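Long-range contact in hypothetical protein PH1948 (Pyrococcus horikoshii, PDB 1WY7), which binds S-adenosyl-L-homocysteine and probably transfers methyl groups from S-adenosylmethionine to a nucleic acid, likely RNA: residues L15-Q27 with E79-N91. Sequence-based numbering, arbitrary orientation.
Sequences LKGFKNPKVWLEQ and EVDKEAVDVLIEN. With SAH (S-adenosyl-L-homocysteine), chain E.
D81 swings its carboxylate out opposite its own backbone N (chi1 -175°), while Q27, otherwise extended, turns CG beside its N (chi1 -63°), so that the Q27 amide lies between D81 and the ribose of S-adenosyl-L-homocysteine. This is the cofactor site of a Rossmann-like methyltransferase fold: E79, two residues before D81, takes the ribose hydroxyls, O2' to OE2 at 2.6 Å and O3' to OE1, as the acidic residue there does in this class. An amide suits position 27 because it can donate twice and accept as well: NE2 gives one N-H to ribose O2' (2.8 Å) and another to the anti lone pair of D81 OD1 (3.0 Å), while OE1 takes the backbone N-H of K22, which fixes the amide's rotation. D81 also N-caps helix 82-91, its OD2 accepting from E83 N. K19 and K22 form salt bridges to D81 OD1 with weak hydrogen bonds, probably balancing its charge; K22 NZ also forms a salt bridge to E83 OE1 at 2.6 Å, from above the carboxylate plane. Next to this network the small A84 lets the F18 ring come close, CE2 to CB 3.7 Å, with Q27 CB over one ring face and ribose O3' at the ring edge. Farther along the helix, V87 packs its CG1 against the carbonyl oxygens of K16 and G17. N91 suits the loop backbone at K16, since its amide can pair with both polar groups there: ND2, which also donates to T60 O, reaches K16 O at 3.0 Å, and OD1 accepts from K16 N at 3.0 Å.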
ATOM      1  N   LEU A  15      11.793   0.926 -10.391  1.00 42.82           N
ATOM      2  CA  LEU A  15      12.037   1.903  -9.328  1.00 41.84           C
ATOM      3  C   LEU A  15      13.120   1.418  -8.371  1.00 41.78           C
ATOM      4  O   LEU A  15      13.319   0.217  -8.199  1.00 40.85           O
ATOM      5  CB  LEU A  15      10.756   2.166  -8.525  1.00 41.72           C
ATOM      6  CG  LEU A  15       9.567   2.839  -9.225  1.00 43.13           C
ATOM      7  CD1 LEU A  15       8.435   3.069  -8.220  1.00 44.09           C
ATOM      8  CD2 LEU A  15      10.009   4.169  -9.812  1.00 42.20           C
ATOM      9  N   LYS A  16      13.809   2.360  -7.737  1.00 42.35           N
ATOM     10  CA  LYS A  16      14.860   2.032  -6.778  1.00 42.53           C
ATOM     11  C   LYS A  16      14.268   1.451  -5.496  1.00 41.02           C
ATOM     12  O   LYS A  16      13.184   1.850  -5.084  1.00 39.82           O
ATOM     13  CB  LYS A  16      15.673   3.289  -6.455  1.00 44.66           C
ATOM     14  CG  LYS A  16      16.522   3.782  -7.619  1.00 48.65           C
ATOM     15  CD  LYS A  16      15.665   4.108  -8.840  1.00 53.81           C
ATOM     16  CE  LYS A  16      16.489   4.178 -10.134  1.00 54.84           C
ATOM     17  NZ  LYS A  16      17.432   5.332 -10.178  1.00 56.52           N
ATOM     18  N   GLY A  17      14.981   0.508  -4.876  1.00 40.27           N
ATOM     19  CA  GLY A  17      14.514  -0.107  -3.641  1.00 39.28           C
ATOM     20  C   GLY A  17      15.105   0.555  -2.407  1.00 39.93           C
ATOM     21  O   GLY A  17      15.765   1.591  -2.512  1.00 37.86           O
ATOM     22  N   PHE A  18      14.863  -0.034  -1.235  1.00 41.09           N
ATOM     23  CA  PHE A  18      15.380   0.504   0.028  1.00 41.12           C
ATOM     24  C   PHE A  18      16.904   0.469   0.099  1.00 43.74           C
ATOM     25  O   PHE A  18      17.523  -0.518  -0.276  1.00 43.00           O
ATOM     26  CB  PHE A  18      14.842  -0.291   1.219  1.00 36.34           C
ATOM     27  CG  PHE A  18      13.375  -0.106   1.479  1.00 32.88           C
ATOM     28  CD1 PHE A  18      12.437  -0.948   0.889  1.00 31.61           C
ATOM     29  CD2 PHE A  18      12.931   0.901   2.332  1.00 31.56           C
ATOM     30  CE1 PHE A  18      11.076  -0.792   1.151  1.00 30.79           C
ATOM     31  CE2 PHE A  18      11.572   1.068   2.600  1.00 30.97           C
ATOM     32  CZ  PHE A  18      10.642   0.219   2.009  1.00 31.15           C
ATOM     33  N   LYS A  19      17.494   1.547   0.599  1.00 48.86           N
ATOM     34  CA  LYS A  19      18.945   1.669   0.757  1.00 54.04           C
ATOM     35  C   LYS A  19      19.470   0.606   1.735  1.00 55.34           C
ATOM     36  O   LYS A  19      20.389  -0.160   1.419  1.00 55.16           O
ATOM     37  CB  LYS A  19      19.277   3.062   1.306  1.00 57.30           C
ATOM     38  CG  LYS A  19      18.853   3.284   2.784  1.00 61.69           C
ATOM     39  CD  LYS A  19      17.351   3.026   3.037  1.00 62.66           C
ATOM     40  CE  LYS A  19      17.091   2.656   4.505  1.00 63.50           C
ATOM     41  NZ  LYS A  19      15.642   2.412   4.826  1.00 62.71           N
ATOM     42  N   ASN A  20      18.895   0.583   2.932  1.00 55.77           N
ATOM     43  CA  ASN A  20      19.280  -0.381   3.958  1.00 56.68           C
ATOM     44  C   ASN A  20      18.010  -0.764   4.707  1.00 55.63           C
ATOM     45  O   ASN A  20      17.683  -0.193   5.750  1.00 57.34           O
ATOM     46  CB  ASN A  20      20.306   0.215   4.928  1.00 58.71           C
ATOM     47  CG  ASN A  20      21.077  -0.857   5.693  1.00 61.35           C
ATOM     48  OD1 ASN A  20      20.642  -2.009   5.792  1.00 61.58           O
ATOM     49  ND2 ASN A  20      22.224  -0.473   6.247  1.00 62.64           N
ATOM     50  N   PRO A  21      17.278  -1.751   4.177  1.00 54.04           N
ATOM     51  CA  PRO A  21      16.024  -2.240   4.754  1.00 52.38           C
ATOM     52  C   PRO A  21      16.062  -2.539   6.243  1.00 51.00           C
ATOM     53  O   PRO A  21      16.919  -3.285   6.715  1.00 51.14           O
ATOM     54  CB  PRO A  21      15.738  -3.508   3.952  1.00 51.91           C
ATOM     55  CG  PRO A  21      16.428  -3.277   2.667  1.00 51.19           C
ATOM     56  CD  PRO A  21      17.715  -2.632   3.080  1.00 51.78           C
ATOM     57  N   LYS A  22      15.114  -1.962   6.973  1.00 48.67           N
ATOM     58  CA  LYS A  22      14.997  -2.195   8.402  1.00 47.52           C
ATOM     59  C   LYS A  22      13.948  -3.297   8.516  1.00 47.00           C
ATOM     60  O   LYS A  22      12.751  -3.054   8.353  1.00 46.58           O
ATOM     61  CB  LYS A  22      14.552  -0.904   9.101  1.00 45.67           C
ATOM     62  CG  LYS A  22      15.561   0.233   8.938  1.00 43.80           C
ATOM     63  CD  LYS A  22      15.002   1.585   9.365  1.00 43.18           C
ATOM     64  CE  LYS A  22      16.111   2.631   9.480  1.00 41.54           C
ATOM     65  NZ  LYS A  22      16.880   2.790   8.212  1.00 42.71           N
ATOM     66  N   VAL A  23      14.399  -4.518   8.781  1.00 46.12           N
ATOM     67  CA  VAL A  23      13.477  -5.639   8.848  1.00 44.58           C
ATOM     68  C   VAL A  23      12.396  -5.527   9.910  1.00 45.02           C
ATOM     69  O   VAL A  23      11.275  -5.994   9.690  1.00 46.16           O
ATOM     70  CB  VAL A  23      14.233  -6.984   8.998  1.00 45.71           C
ATOM     71  CG1 VAL A  23      13.237  -8.150   9.020  1.00 44.70           C
ATOM     72  CG2 VAL A  23      15.213  -7.161   7.834  1.00 44.45           C
ATOM     73  N   TRP A  24      12.704  -4.897  11.041  1.00 43.09           N
ATOM     74  CA  TRP A  24      11.719  -4.759  12.111  1.00 41.60           C
ATOM     75  C   TRP A  24      10.571  -3.845  11.698  1.00 41.84           C
ATOM     76  O   TRP A  24       9.563  -3.744  12.397  1.00 42.03           O
ATOM     77  CB  TRP A  24      12.386  -4.230  13.384  1.00 39.12           C
ATOM     78  CG  TRP A  24      12.957  -2.890  13.242  1.00 37.32           C
ATOM     79  CD1 TRP A  24      12.326  -1.702  13.465  1.00 37.78           C
ATOM     80  CD2 TRP A  24      14.284  -2.573  12.830  1.00 39.09           C
ATOM     81  NE1 TRP A  24      13.184  -0.659  13.217  1.00 38.07           N
ATOM     82  CE2 TRP A  24      14.396  -1.167  12.824  1.00 38.75           C
ATOM     83  CE3 TRP A  24      15.397  -3.342  12.460  1.00 41.33           C
ATOM     84  CZ2 TRP A  24      15.581  -0.508  12.464  1.00 39.77           C
ATOM     85  CZ3 TRP A  24      16.573  -2.692  12.101  1.00 40.27           C
ATOM     86  CH2 TRP A  24      16.655  -1.287  12.106  1.00 41.47           C
ATOM     87  N   LEU A  25      10.736  -3.175  10.564  1.00 39.66           N
ATOM     88  CA  LEU A  25       9.700  -2.296  10.036  1.00 40.39           C
ATOM     89  C   LEU A  25       9.131  -2.926   8.758  1.00 41.43           C
ATOM     90  O   LEU A  25       8.359  -2.291   8.036  1.00 39.51           O
ATOM     91  CB  LEU A  25      10.270  -0.916   9.694  1.00 38.24           C
ATOM     92  CG  LEU A  25      10.730   0.021  10.811  1.00 37.56           C
ATOM     93  CD1 LEU A  25      11.126   1.363  10.196  1.00 36.71           C
ATOM     94  CD2 LEU A  25       9.606   0.213  11.821  1.00 35.68           C
ATOM     95  N   GLU A  26       9.530  -4.170   8.494  1.00 40.41           N
ATOM     96  CA  GLU A  26       9.093  -4.907   7.316  1.00 38.66           C
ATOM     97  C   GLU A  26       9.295  -4.091   6.045  1.00 37.80           C
ATOM     98  O   GLU A  26       8.355  -3.899   5.267  1.00 34.01           O
ATOM     99  CB  GLU A  26       7.612  -5.286   7.435  1.00 41.64           C
ATOM    100  CG  GLU A  26       7.265  -6.221   8.586  1.00 43.98           C
ATOM    101  CD  GLU A  26       5.911  -6.883   8.394  1.00 45.68           C
ATOM    102  OE1 GLU A  26       5.367  -7.447   9.367  1.00 46.53           O
ATOM    103  OE2 GLU A  26       5.390  -6.845   7.260  1.00 46.68           O
ATOM    104  N   GLN A  27      10.516  -3.614   5.824  1.00 35.79           N
ATOM    105  CA  GLN A  27      10.790  -2.814   4.635  1.00 35.26           C
ATOM    106  C   GLN A  27      11.239  -3.603   3.409  1.00 35.69           C
ATOM    107  O   GLN A  27      12.410  -3.963   3.270  1.00 36.10           O
ATOM    108  CB  GLN A  27      11.825  -1.718   4.926  1.00 31.10           C
ATOM    109  CG  GLN A  27      11.385  -0.677   5.961  1.00 30.57           C
ATOM    110  CD  GLN A  27      12.382   0.472   6.102  1.00 30.36           C
ATOM    111  OE1 GLN A  27      13.594   0.290   5.949  1.00 30.15           O
ATOM    112  NE2 GLN A  27      11.872   1.657   6.406  1.00 29.21           N
ATOM    113  N   GLU A  79       5.082   7.799   5.626  1.00 29.71           N
ATOM    114  CA  GLU A  79       6.191   6.902   5.911  1.00 31.36           C
ATOM    115  C   GLU A  79       6.953   7.384   7.152  1.00 32.83           C
ATOM    116  O   GLU A  79       7.283   8.565   7.263  1.00 32.87           O
ATOM    117  CB  GLU A  79       7.117   6.868   4.696  1.00 30.28           C
ATOM    118  CG  GLU A  79       8.462   6.224   4.922  1.00 30.36           C
ATOM    119  CD  GLU A  79       8.341   4.784   5.342  1.00 30.54           C
ATOM    120  OE1 GLU A  79       7.646   4.009   4.653  1.00 29.49           O
ATOM    121  OE2 GLU A  79       8.949   4.428   6.361  1.00 29.42           O
ATOM    122  N   VAL A  80       7.247   6.467   8.073  1.00 33.96           N
ATOM    123  CA  VAL A  80       7.947   6.824   9.310  1.00 34.06           C
ATOM    124  C   VAL A  80       9.460   6.952   9.162  1.00 34.87           C
ATOM    125  O   VAL A  80      10.108   7.634   9.953  1.00 34.08           O
ATOM    126  CB  VAL A  80       7.683   5.782  10.427  1.00 33.18           C
ATOM    127  CG1 VAL A  80       8.365   4.469  10.084  1.00 32.40           C
ATOM    128  CG2 VAL A  80       8.178   6.306  11.776  1.00 31.80           C
ATOM    129  N   ASP A  81      10.018   6.311   8.143  1.00 34.70           N
ATOM    130  CA  ASP A  81      11.457   6.323   7.951  1.00 35.28           C
ATOM    131  C   ASP A  81      11.993   7.289   6.890  1.00 35.34           C
ATOM    132  O   ASP A  81      11.794   7.097   5.692  1.00 31.70           O
ATOM    133  CB  ASP A  81      11.926   4.897   7.656  1.00 34.17           C
ATOM    134  CG  ASP A  81      13.434   4.783   7.567  1.00 37.46           C
ATOM    135  OD1 ASP A  81      13.927   3.681   7.255  1.00 38.72           O
ATOM    136  OD2 ASP A  81      14.135   5.792   7.807  1.00 40.81           O
ATOM    137  N   LYS A  82      12.695   8.320   7.354  1.00 37.78           N
ATOM    138  CA  LYS A  82      13.284   9.334   6.482  1.00 40.17           C
ATOM    139  C   LYS A  82      14.150   8.736   5.371  1.00 40.32           C
ATOM    140  O   LYS A  82      14.118   9.202   4.228  1.00 39.34           O
ATOM    141  CB  LYS A  82      14.130  10.302   7.315  1.00 40.46           C
ATOM    142  CG  LYS A  82      15.030  11.245   6.509  1.00 43.19           C
ATOM    143  CD  LYS A  82      14.251  12.058   5.476  1.00 44.92           C
ATOM    144  CE  LYS A  82      15.079  13.242   4.948  1.00 47.69           C
ATOM    145  NZ  LYS A  82      16.440  12.846   4.473  1.00 47.35           N
ATOM    146  N   GLU A  83      14.929   7.716   5.710  1.00 40.82           N
ATOM    147  CA  GLU A  83      15.798   7.068   4.731  1.00 43.64           C
ATOM    148  C   GLU A  83      15.025   6.446   3.573  1.00 41.90           C
ATOM    149  O   GLU A  83      15.545   6.312   2.466  1.00 40.98           O
ATOM    150  CB  GLU A  83      16.642   6.002   5.414  1.00 46.99           C
ATOM    151  CG  GLU A  83      17.739   6.573   6.285  1.00 53.86           C
ATOM    152  CD  GLU A  83      18.332   5.525   7.199  1.00 59.02           C
ATOM    153  OE1 GLU A  83      17.694   5.207   8.233  1.00 61.73           O
ATOM    154  OE2 GLU A  83      19.426   5.010   6.873  1.00 61.87           O
ATOM    155  N   ALA A  84      13.783   6.061   3.839  1.00 39.90           N
ATOM    156  CA  ALA A  84      12.934   5.488   2.810  1.00 38.76           C
ATOM    157  C   ALA A  84      12.409   6.642   1.961  1.00 37.59           C
ATOM    158  O   ALA A  84      12.287   6.525   0.744  1.00 35.90           O
ATOM    159  CB  ALA A  84      11.773   4.713   3.452  1.00 37.66           C
ATOM    160  N   VAL A  85      12.109   7.760   2.614  1.00 36.85           N
ATOM    161  CA  VAL A  85      11.607   8.937   1.922  1.00 37.14           C
ATOM    162  C   VAL A  85      12.624   9.452   0.902  1.00 37.05           C
ATOM    163  O   VAL A  85      12.239   9.954  -0.150  1.00 38.05           O
ATOM    164  CB  VAL A  85      11.244  10.046   2.941  1.00 36.66           C
ATOM    165  CG1 VAL A  85      10.776  11.317   2.221  1.00 37.15           C
ATOM    166  CG2 VAL A  85      10.147   9.535   3.860  1.00 36.36           C
ATOM    167  N   ASP A  86      13.917   9.318   1.204  1.00 36.07           N
ATOM    168  CA  ASP A  86      14.945   9.770   0.261  1.00 37.48           C
ATOM    169  C   ASP A  86      14.766   9.052  -1.078  1.00 35.63           C
ATOM    170  O   ASP A  86      14.843   9.670  -2.137  1.00 37.93           O
ATOM    171  CB  ASP A  86      16.357   9.496   0.791  1.00 37.49           C
ATOM    172  CG  ASP A  86      16.668  10.250   2.069  1.00 40.43           C
ATOM    173  OD1 ASP A  86      16.299  11.441   2.177  1.00 39.10           O
ATOM    174  OD2 ASP A  86      17.294   9.646   2.969  1.00 41.93           O
ATOM    175  N   VAL A  87      14.532   7.748  -1.016  1.00 34.10           N
ATOM    176  CA  VAL A  87      14.323   6.932  -2.210  1.00 34.25           C
ATOM    177  C   VAL A  87      12.989   7.297  -2.846  1.00 34.91           C
ATOM    178  O   VAL A  87      12.872   7.400  -4.067  1.00 34.53           O
ATOM    179  CB  VAL A  87      14.309   5.419  -1.845  1.00 34.37           C
ATOM    180  CG1 VAL A  87      14.071   4.565  -3.089  1.00 29.79           C
ATOM    181  CG2 VAL A  87      15.625   5.038  -1.176  1.00 33.87           C
ATOM    182  N   LEU A  88      11.981   7.482  -1.995  1.00 35.55           N
ATOM    183  CA  LEU A  88      10.631   7.842  -2.427  1.00 35.21           C
ATOM    184  C   LEU A  88      10.658   9.098  -3.299  1.00 35.59           C
ATOM    185  O   LEU A  88      10.105   9.108  -4.401  1.00 34.27           O
ATOM    186  CB  LEU A  88       9.748   8.064  -1.189  1.00 33.77           C
ATOM    187  CG  LEU A  88       8.267   8.483  -1.173  1.00 32.97           C
ATOM    188  CD1 LEU A  88       8.054   9.778  -1.935  1.00 29.25           C
ATOM    189  CD2 LEU A  88       7.422   7.395  -1.734  1.00 33.46           C
ATOM    190  N   ILE A  89      11.302  10.148  -2.804  1.00 36.05           N
ATOM    191  CA  ILE A  89      11.376  11.412  -3.531  1.00 39.20           C
ATOM    192  C   ILE A  89      12.026  11.257  -4.896  1.00 39.50           C
ATOM    193  O   ILE A  89      11.576  11.837  -5.879  1.00 38.83           O
ATOM    194  CB  ILE A  89      12.163  12.461  -2.735  1.00 38.01           C
ATOM    195  CG1 ILE A  89      11.594  12.568  -1.322  1.00 39.27           C
ATOM    196  CG2 ILE A  89      12.107  13.803  -3.441  1.00 37.32           C
ATOM    197  CD1 ILE A  89      10.128  12.820  -1.267  1.00 37.84           C
ATOM    198  N   GLU A  90      13.091  10.467  -4.955  1.00 41.02           N
ATOM    199  CA  GLU A  90      13.763  10.272  -6.222  1.00 42.53           C
ATOM    200  C   GLU A  90      12.883   9.466  -7.173  1.00 41.24           C
ATOM    201  O   GLU A  90      12.786   9.792  -8.358  1.00 42.13           O
ATOM    202  CB  GLU A  90      15.108   9.572  -6.028  1.00 46.22           C
ATOM    203  CG  GLU A  90      16.013   9.733  -7.239  1.00 52.80           C
ATOM    204  CD  GLU A  90      17.286   8.929  -7.139  1.00 56.56           C
ATOM    205  OE1 GLU A  90      17.933   8.990  -6.074  1.00 59.66           O
ATOM    206  OE2 GLU A  90      17.645   8.245  -8.128  1.00 57.97           O
ATOM    207  N   ASN A  91      12.230   8.428  -6.660  1.00 38.64           N
ATOM    208  CA  ASN A  91      11.369   7.610  -7.502  1.00 37.33           C
ATOM    209  C   ASN A  91      10.200   8.393  -8.109  1.00 36.09           C
ATOM    210  O   ASN A  91       9.838   8.164  -9.263  1.00 36.25           O
ATOM    211  CB  ASN A  91      10.839   6.406  -6.714  1.00 35.75           C
ATOM    212  CG  ASN A  91      11.855   5.284  -6.611  1.00 35.20           C
ATOM    213  OD1 ASN A  91      12.672   5.096  -7.503  1.00 35.45           O
ATOM    214  ND2 ASN A  91      11.790   4.515  -5.532  1.00 31.82           N
TER
HETATM  215  N   SAH E1001       8.121  -0.198  -0.678  1.00 49.91           N
HETATM  216  CA  SAH E1001       6.707  -0.548  -0.436  1.00 50.93           C
HETATM  217  CB  SAH E1001       6.436  -0.340   1.063  1.00 47.39           C
HETATM  218  CG  SAH E1001       6.736  -1.641   1.718  1.00 45.85           C
HETATM  219  SD  SAH E1001       6.639  -1.916   3.497  1.00 42.13           S
HETATM  220  C   SAH E1001       5.881   0.300  -1.366  1.00 51.79           C
HETATM  221  O   SAH E1001       6.449   0.792  -2.390  1.00 52.57           O
HETATM  222  OXT SAH E1001       4.666   0.443  -1.005  1.00 50.06           O
HETATM  223  C5' SAH E1001       5.679  -0.580   4.176  1.00 42.38           C
HETATM  224  C4' SAH E1001       6.392   0.579   4.890  1.00 38.73           C
HETATM  225  O4' SAH E1001       5.765   0.800   6.179  1.00 37.04           O
HETATM  226  C3' SAH E1001       7.854   0.350   5.280  1.00 37.81           C
HETATM  227  O3' SAH E1001       8.590   1.105   4.297  1.00 35.00           O
HETATM  228  C2' SAH E1001       8.035   0.996   6.664  1.00 35.76           C
HETATM  229  O2' SAH E1001       9.120   1.851   6.943  1.00 33.23           O
HETATM  230  C1' SAH E1001       6.646   1.602   6.929  1.00 36.68           C
HETATM  231  N9  SAH E1001       6.230   1.575   8.323  1.00 38.09           N
HETATM  232  C8  SAH E1001       6.393   0.602   9.294  1.00 37.31           C
HETATM  233  N7  SAH E1001       5.865   0.914  10.452  1.00 37.18           N
HETATM  234  C5  SAH E1001       5.313   2.173  10.244  1.00 37.77           C
HETATM  235  C6  SAH E1001       4.587   3.071  11.073  1.00 36.07           C
HETATM  236  N6  SAH E1001       4.293   2.778  12.360  1.00 38.76           N
HETATM  237  N1  SAH E1001       4.165   4.278  10.568  1.00 35.81           N
HETATM  238  C2  SAH E1001       4.453   4.564   9.276  1.00 37.11           C
HETATM  239  N3  SAH E1001       5.128   3.798   8.388  1.00 39.36           N
HETATM  240  C4  SAH E1001       5.534   2.597   8.936  1.00 38.06           C